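Local coordinates for protein transferrin (Manduca sexta, PDB 6WB6) that carries iron in an insect, binding a single ferric ion per molecule together with a carbonate anion, at residues T80-D85 with T226-G231; A530-C533 with D537-D540. All blocks are in the same frame, centred on the assembly; numbering follows the deposited sequence.

Contact 1: residues T80-D85 with T226-G231; sequences TDEEPD and TRKFFG
Glu82 and Lys228 bring the two segments closest, yet their CA atoms still stand 12.4 Å apart: an irregular loop, 80-85, faces the last turn of helix 223-229 and the backbones do not touch. The gap is bridged by two long side chains reaching out from opposite directions. Glu82 leaves its loop with CG anti to the backbone N (chi1 -170°) and, like Lys228, stays extended, so the charged groups meet midway. There Lys228 NZ donates to Glu82 OE2 in a salt bridge of 2.5 Å, a length that is doubtful in detail, approaching on the syn side of the oxygen. The same OE2 is also hydrogen-bonded to Thr237. Within its own loop, Thr80 OG1 accepts from Glu83 N at 2.9 Å, an ST motif that probably helps hold the turn from which Glu82 projects. A Schellman motif closes the helix just past Lys228, with Gly231 supplying the positive phi. Length and opposite charge suit glutamate and lysine to this partly exposed place. Their ion pair ties a loop following strand 72-79 of one sheet to a helix following strand 218-222 of another, consistent with a link between the two domains that close around iron in transferrins; the lysine charge probably helps keep Glu82 ionised.

Contact 2: residues A530-C533 with D537-D540; sequences AWKC and DRGD
The C-terminal end of helix 530-535, with the turn leading into strand 542-545, is built around Cys533 and Arg538, whose CA atoms are 5.2 Å apart. Cys533 O faces the turn and receives two weak backbone hydrogen bonds, from Arg538 N at 3.1 Å and from Gly539 N at 3.3 Å. Asp537 takes a left-handed backbone conformation (phi 53°), consistent with the chain reversal that brings the next two amides to this carbonyl.

Arg538 then folds back along the helix. Its chain bends at chi3 (-96°), laying one face of the guanidinium over Cys533 CA, 3.6 Å above the plane. Lys532 CG lies at the edge of the same group, 4.0 Å from Arg538 NH2, while the lysine head turns away from the turn. Arginine suits the place because its flat head can pack against backbone and still bond outward: NE pairs with Glu536, NH1 with the carbonyl of Gln523 and NH2 with that of Asp527, which together should fix its rotation. Cys533 SG sits 4.0 Å from Arg538 CB and 3.9 Å from Gly539 N, an ordinary van der Waals approach; glycine, having no CB, probably leaves the sulfur more room.

That sulfur is joined in a disulfide to Cys460 of strand 458-461, and Asp540 bonds to Lys458 at the start of the same strand. Asp537 forms a salt bridge with Lys443 at the end of strand 437-443, while Ala530, small enough for close packing, rests on Ala542 and Val544 of strand 542-545.

In the fold
The two contacts belong to different transferrin-like regions of the chain, with centres 68 Å apart on opposite sides of its centre, and they share no element. Contact 1 is a surface contact between parts remote in sequence, carried by a single ion pair about 14 Å from the ferric ion as measured from the side chain of Glu82. Contact 2 is local and partly buried, and relies on two weak backbone bonds and a guanidinium face laid over Cys533, while the disulfide of Cys533 ties the helix elsewhere, to strand 458-461. Helix 223-229 follows strand 218-222 and helix 530-535 precedes strand 542-545, in mixed sheets of comparable pairing, consistent with the repeated architecture of transferrins.

Contact 1: residues T80-D85 with T226-G231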
ATOM      1  N   THR A  80      -0.817  24.259 -13.754  1.00 23.28           N
ATOM      2  CA  THR A  80      -2.196  24.678 -13.555  1.00 20.29           C
ATOM      3  C   THR A  80      -2.477  25.890 -14.429  1.00 23.28           C
ATOM      4  O   THR A  80      -1.569  26.629 -14.813  1.00 22.05           O
ATOM      5  CB  THR A  80      -2.474  25.046 -12.102  1.00 22.83           C
ATOM      6  OG1 THR A  80      -1.526  26.037 -11.710  1.00 25.24           O
ATOM      7  CG2 THR A  80      -2.403  23.817 -11.182  1.00 20.43           C
ATOM      8  N   ASP A  81      -3.761  26.095 -14.723  1.00 23.26           N
ATOM      9  CA  ASP A  81      -4.171  27.327 -15.388  1.00 28.52           C
ATOM     10  C   ASP A  81      -4.034  28.514 -14.454  1.00 26.70           C
ATOM     11  O   ASP A  81      -3.805  29.636 -14.916  1.00 26.28           O
ATOM     12  CB  ASP A  81      -5.596  27.169 -15.910  1.00 30.72           C
ATOM     13  CG  ASP A  81      -5.652  26.315 -17.178  1.00 33.68           C
ATOM     14  OD1 ASP A  81      -4.883  26.592 -18.125  1.00 45.64           O
ATOM     15  OD2 ASP A  81      -6.444  25.361 -17.233  1.00 42.58           O
ATOM     16  N   GLU A  82      -4.106  28.269 -13.143  1.00 26.29           N
ATOM     17  CA  GLU A  82      -3.894  29.318 -12.158  1.00 23.15           C
ATOM     18  C   GLU A  82      -2.444  29.768 -12.143  1.00 27.95           C
ATOM     19  O   GLU A  82      -2.166  30.959 -11.970  1.00 28.76           O
ATOM     20  CB  GLU A  82      -4.319  28.811 -10.779  1.00 25.95           C
ATOM     21  CG  GLU A  82      -4.383  29.856  -9.721  1.00 27.01           C
ATOM     22  CD  GLU A  82      -5.078  29.346  -8.475  1.00 29.53           C
ATOM     23  OE1 GLU A  82      -5.251  28.110  -8.361  1.00 28.66           O
ATOM     24  OE2 GLU A  82      -5.463  30.174  -7.618  1.00 23.37           O
ATOM     25  N   GLU A  83      -1.503  28.841 -12.329  1.00 21.35           N
ATOM     26  CA  GLU A  83      -0.072  29.151 -12.299  1.00 25.15           C
ATOM     27  C   GLU A  83       0.648  28.595 -13.529  1.00 28.47           C
ATOM     28  O   GLU A  83       1.602  27.816 -13.421  1.00 27.41           O
ATOM     29  CB  GLU A  83       0.549  28.604 -11.015  1.00 24.18           C
ATOM     30  CG  GLU A  83       0.058  29.283  -9.745  1.00 23.70           C
ATOM     31  CD  GLU A  83       0.697  28.709  -8.503  1.00 18.47           C
ATOM     32  OE1 GLU A  83       0.179  27.703  -7.986  1.00 22.96           O
ATOM     33  OE2 GLU A  83       1.739  29.239  -8.074  1.00 24.56           O
ATOM     34  N   PRO A  84       0.244  29.015 -14.725  1.00 26.03           N
ATOM     35  CA  PRO A  84       0.832  28.430 -15.946  1.00 29.10           C
ATOM     36  C   PRO A  84       2.313  28.722 -16.099  1.00 25.87           C
ATOM     37  O   PRO A  84       3.016  27.969 -16.790  1.00 26.26           O
ATOM     38  CB  PRO A  84       0.016  29.077 -17.073  1.00 26.66           C
ATOM     39  CG  PRO A  84      -0.449  30.394 -16.484  1.00 28.78           C
ATOM     40  CD  PRO A  84      -0.644  30.153 -15.006  1.00 26.65           C
ATOM     41  N   ASP A  85       2.809  29.771 -15.464  1.00 22.51           N
ATOM     42  CA  ASP A  85       4.196  30.195 -15.609  1.00 36.91           C
ATOM     43  C   ASP A  85       5.067  29.890 -14.393  1.00 26.49           C
ATOM     44  O   ASP A  85       6.257  30.203 -14.403  1.00 31.87           O
ATOM     45  CB  ASP A  85       4.215  31.694 -15.925  1.00 34.04           C
ATOM     46  CG  ASP A  85       3.614  31.991 -17.292  1.00 40.88           C
ATOM     47  OD1 ASP A  85       4.065  31.347 -18.259  1.00 44.69           O
ATOM     48  OD2 ASP A  85       2.686  32.829 -17.400  1.00 33.62           O
ATOM     49  N   THR A 226      -0.877  30.308   1.358  1.00 18.07           N
ATOM     50  CA  THR A 226      -0.494  31.411   2.235  1.00 21.25           C
ATOM     51  C   THR A 226      -0.987  32.737   1.660  1.00 21.92           C
ATOM     52  O   THR A 226      -1.581  33.559   2.367  1.00 25.59           O
ATOM     53  CB  THR A 226       1.015  31.434   2.434  1.00 19.96           C
ATOM     54  OG1 THR A 226       1.457  30.182   2.982  1.00 21.81           O
ATOM     55  CG2 THR A 226       1.424  32.564   3.362  1.00 21.29           C
ATOM     56  N   ARG A 227      -0.785  32.938   0.366  1.00 21.38           N
ATOM     57  CA  ARG A 227      -1.236  34.163  -0.265  1.00 23.59           C
ATOM     58  C   ARG A 227      -2.758  34.292  -0.205  1.00 20.02           C
ATOM     59  O   ARG A 227      -3.277  35.348   0.153  1.00 24.44           O
ATOM     60  CB  ARG A 227      -0.714  34.193  -1.694  1.00 18.56           C
ATOM     61  CG  ARG A 227       0.763  34.386  -1.720  1.00 23.37           C
ATOM     62  CD  ARG A 227       1.299  34.609  -3.120  1.00 27.87           C
ATOM     63  NE  ARG A 227       0.793  35.839  -3.707  1.00 31.84           N
ATOM     64  CZ  ARG A 227       1.282  37.043  -3.456  1.00 26.13           C
ATOM     65  NH1 ARG A 227       2.301  37.188  -2.623  1.00 24.06           N
ATOM     66  NH2 ARG A 227       0.743  38.097  -4.055  1.00 27.58           N
ATOM     67  N   LYS A 228      -3.487  33.219  -0.490  1.00 21.50           N
ATOM     68  CA  LYS A 228      -4.942  33.319  -0.477  1.00 28.11           C
ATOM     69  C   LYS A 228      -5.486  33.502   0.931  1.00 22.93           C
ATOM     70  O   LYS A 228      -6.518  34.156   1.115  1.00 18.85           O
ATOM     71  CB  LYS A 228      -5.561  32.079  -1.102  1.00 23.68           C
ATOM     72  CG  LYS A 228      -5.169  31.906  -2.518  1.00 25.63           C
ATOM     73  CD  LYS A 228      -5.897  30.750  -3.161  1.00 16.29           C
ATOM     74  CE  LYS A 228      -5.580  30.745  -4.615  1.00 23.03           C
ATOM     75  NZ  LYS A 228      -6.012  29.477  -5.232  1.00 32.38           N
ATOM     76  N   PHE A 229      -4.810  32.935   1.924  1.00 20.47           N
ATOM     77  CA  PHE A 229      -5.243  33.106   3.303  1.00 25.53           C
ATOM     78  C   PHE A 229      -5.331  34.582   3.636  1.00 25.86           C
ATOM     79  O   PHE A 229      -6.195  34.992   4.402  1.00 18.69           O
ATOM     80  CB  PHE A 229      -4.267  32.385   4.245  1.00 23.20           C
ATOM     81  CG  PHE A 229      -4.667  32.408   5.713  1.00 21.18           C
ATOM     82  CD1 PHE A 229      -5.663  31.578   6.193  1.00 20.70           C
ATOM     83  CD2 PHE A 229      -4.001  33.219   6.606  1.00 21.04           C
ATOM     84  CE1 PHE A 229      -6.000  31.590   7.541  1.00 28.58           C
ATOM     85  CE2 PHE A 229      -4.334  33.244   7.943  1.00 22.12           C
ATOM     86  CZ  PHE A 229      -5.331  32.433   8.410  1.00 27.48           C
ATOM     87  N   PHE A 230      -4.460  35.390   3.039  1.00 27.47           N
ATOM     88  CA  PHE A 230      -4.420  36.823   3.261  1.00 28.44           C
ATOM     89  C   PHE A 230      -5.066  37.604   2.133  1.00 25.45           C
ATOM     90  O   PHE A 230      -4.763  38.785   1.954  1.00 30.75           O
ATOM     91  CB  PHE A 230      -2.975  37.255   3.453  1.00 25.77           C
ATOM     92  CG  PHE A 230      -2.309  36.600   4.639  1.00 30.19           C
ATOM     93  CD1 PHE A 230      -2.724  36.884   5.925  1.00 22.86           C
ATOM     94  CD2 PHE A 230      -1.282  35.694   4.464  1.00 21.64           C
ATOM     95  CE1 PHE A 230      -2.112  36.291   6.991  1.00 22.77           C
ATOM     96  CE2 PHE A 230      -0.678  35.106   5.523  1.00 22.47           C
ATOM     97  CZ  PHE A 230      -1.089  35.397   6.791  1.00 17.92           C
ATOM     98  N   GLY A 231      -5.909  36.953   1.340  1.00 31.84           N
ATOM     99  CA  GLY A 231      -6.607  37.633   0.260  1.00 32.65           C
ATOM    100  C   GLY A 231      -5.706  38.099  -0.856  1.00 32.96           C
ATOM    101  O   GLY A 231      -6.124  38.913  -1.692  1.00 23.96           O
TER

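Contact 2: residues A530-C533 with D537-D540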
ATOM      1  N   ALA A 530     -17.378 -30.906  -3.621  1.00 32.13           N
ATOM      2  CA  ALA A 530     -18.164 -30.715  -2.410  1.00 30.49           C
ATOM      3  C   ALA A 530     -19.540 -30.140  -2.733  1.00 29.89           C
ATOM      4  O   ALA A 530     -20.534 -30.484  -2.079  1.00 25.65           O
ATOM      5  CB  ALA A 530     -17.400 -29.806  -1.437  1.00 23.85           C
ATOM      6  N   TRP A 531     -19.618 -29.284  -3.753  1.00 28.86           N
ATOM      7  CA  TRP A 531     -20.901 -28.696  -4.116  1.00 28.56           C
ATOM      8  C   TRP A 531     -21.812 -29.720  -4.795  1.00 28.68           C
ATOM      9  O   TRP A 531     -23.020 -29.720  -4.549  1.00 34.51           O
ATOM     10  CB  TRP A 531     -20.707 -27.452  -4.999  1.00 26.67           C
ATOM     11  CG  TRP A 531     -19.529 -27.489  -5.954  1.00 31.08           C
ATOM     12  CD1 TRP A 531     -19.548 -27.827  -7.275  1.00 32.48           C
ATOM     13  CD2 TRP A 531     -18.166 -27.161  -5.645  1.00 37.77           C
ATOM     14  NE1 TRP A 531     -18.282 -27.732  -7.809  1.00 37.11           N
ATOM     15  CE2 TRP A 531     -17.417 -27.321  -6.830  1.00 36.01           C
ATOM     16  CE3 TRP A 531     -17.510 -26.751  -4.482  1.00 29.87           C
ATOM     17  CZ2 TRP A 531     -16.043 -27.094  -6.879  1.00 34.36           C
ATOM     18  CZ3 TRP A 531     -16.154 -26.518  -4.534  1.00 38.27           C
ATOM     19  CH2 TRP A 531     -15.433 -26.691  -5.726  1.00 42.65           C
ATOM     20  N   LYS A 532     -21.263 -30.626  -5.623  1.00 25.04           N
ATOM     21  CA  LYS A 532     -22.106 -31.698  -6.160  1.00 29.43           C
ATOM     22  C   LYS A 532     -22.487 -32.682  -5.071  1.00 33.33           C
ATOM     23  O   LYS A 532     -23.616 -33.186  -5.041  1.00 31.89           O
ATOM     24  CB  LYS A 532     -21.401 -32.449  -7.288  1.00 34.28           C
ATOM     25  CG  LYS A 532     -22.332 -32.944  -8.387  1.00 39.74           C
ATOM     26  CD  LYS A 532     -22.941 -31.775  -9.151  1.00 39.04           C
ATOM     27  CE  LYS A 532     -23.828 -32.246 -10.291  1.00 53.87           C
ATOM     28  NZ  LYS A 532     -24.628 -31.114 -10.842  1.00 63.81           N
ATOM     29  N   CYS A 533     -21.543 -32.964  -4.170  1.00 28.99           N
ATOM     30  CA  CYS A 533     -21.783 -33.910  -3.094  1.00 22.87           C
ATOM     31  C   CYS A 533     -22.859 -33.383  -2.149  1.00 32.41           C
ATOM     32  O   CYS A 533     -23.736 -34.139  -1.713  1.00 29.32           O
ATOM     33  CB  CYS A 533     -20.446 -34.181  -2.394  1.00 32.79           C
ATOM     34  SG  CYS A 533     -20.462 -35.156  -0.892  1.00 34.75           S
ATOM     35  N   ASP A 537     -27.171 -34.733  -1.775  1.00 31.60           N
ATOM     36  CA  ASP A 537     -27.413 -35.279  -0.436  1.00 33.73           C
ATOM     37  C   ASP A 537     -26.513 -36.478  -0.129  1.00 35.88           C
ATOM     38  O   ASP A 537     -26.835 -37.321   0.721  1.00 35.74           O
ATOM     39  CB  ASP A 537     -28.888 -35.636  -0.259  1.00 31.72           C
ATOM     40  CG  ASP A 537     -29.788 -34.409  -0.338  1.00 33.78           C
ATOM     41  OD1 ASP A 537     -29.262 -33.283  -0.267  1.00 35.74           O
ATOM     42  OD2 ASP A 537     -31.013 -34.566  -0.466  1.00 42.94           O
ATOM     43  N   ARG A 538     -25.371 -36.567  -0.807  1.00 28.26           N
ATOM     44  CA  ARG A 538     -24.359 -37.538  -0.419  1.00 27.75           C
ATOM     45  C   ARG A 538     -23.608 -37.090   0.819  1.00 30.22           C
ATOM     46  O   ARG A 538     -22.898 -37.897   1.430  1.00 29.38           O
ATOM     47  CB  ARG A 538     -23.370 -37.769  -1.566  1.00 30.88           C
ATOM     48  CG  ARG A 538     -24.018 -38.317  -2.825  1.00 29.95           C
ATOM     49  CD  ARG A 538     -22.973 -38.689  -3.870  1.00 32.12           C
ATOM     50  NE  ARG A 538     -22.780 -37.616  -4.841  1.00 35.19           N
ATOM     51  CZ  ARG A 538     -21.628 -37.001  -5.106  1.00 37.15           C
ATOM     52  NH1 ARG A 538     -20.502 -37.333  -4.490  1.00 30.00           N
ATOM     53  NH2 ARG A 538     -21.606 -36.045  -6.026  1.00 39.42           N
ATOM     54  N   GLY A 539     -23.718 -35.811   1.161  1.00 31.36           N
ATOM     55  CA  GLY A 539     -23.296 -35.329   2.457  1.00 30.95           C
ATOM     56  C   GLY A 539     -24.290 -34.295   2.941  1.00 29.18           C
ATOM     57  O   GLY A 539     -25.013 -33.688   2.151  1.00 33.28           O
ATOM     58  N   ASP A 540     -24.334 -34.123   4.262  1.00 33.89           N
ATOM     59  CA  ASP A 540     -25.243 -33.186   4.925  1.00 41.64           C
ATOM     60  C   ASP A 540     -24.572 -31.864   5.267  1.00 35.58           C
ATOM     61  O   ASP A 540     -25.228 -30.961   5.802  1.00 32.10           O
ATOM     62  CB  ASP A 540     -25.798 -33.832   6.200  1.00 35.19           C
ATOM     63  CG  ASP A 540     -26.328 -35.225   5.951  1.00 37.01           C
ATOM     64  OD1 ASP A 540     -27.393 -35.320   5.308  1.00 31.35           O
ATOM     65  OD2 ASP A 540     -25.659 -36.218   6.345  1.00 31.95           O
TER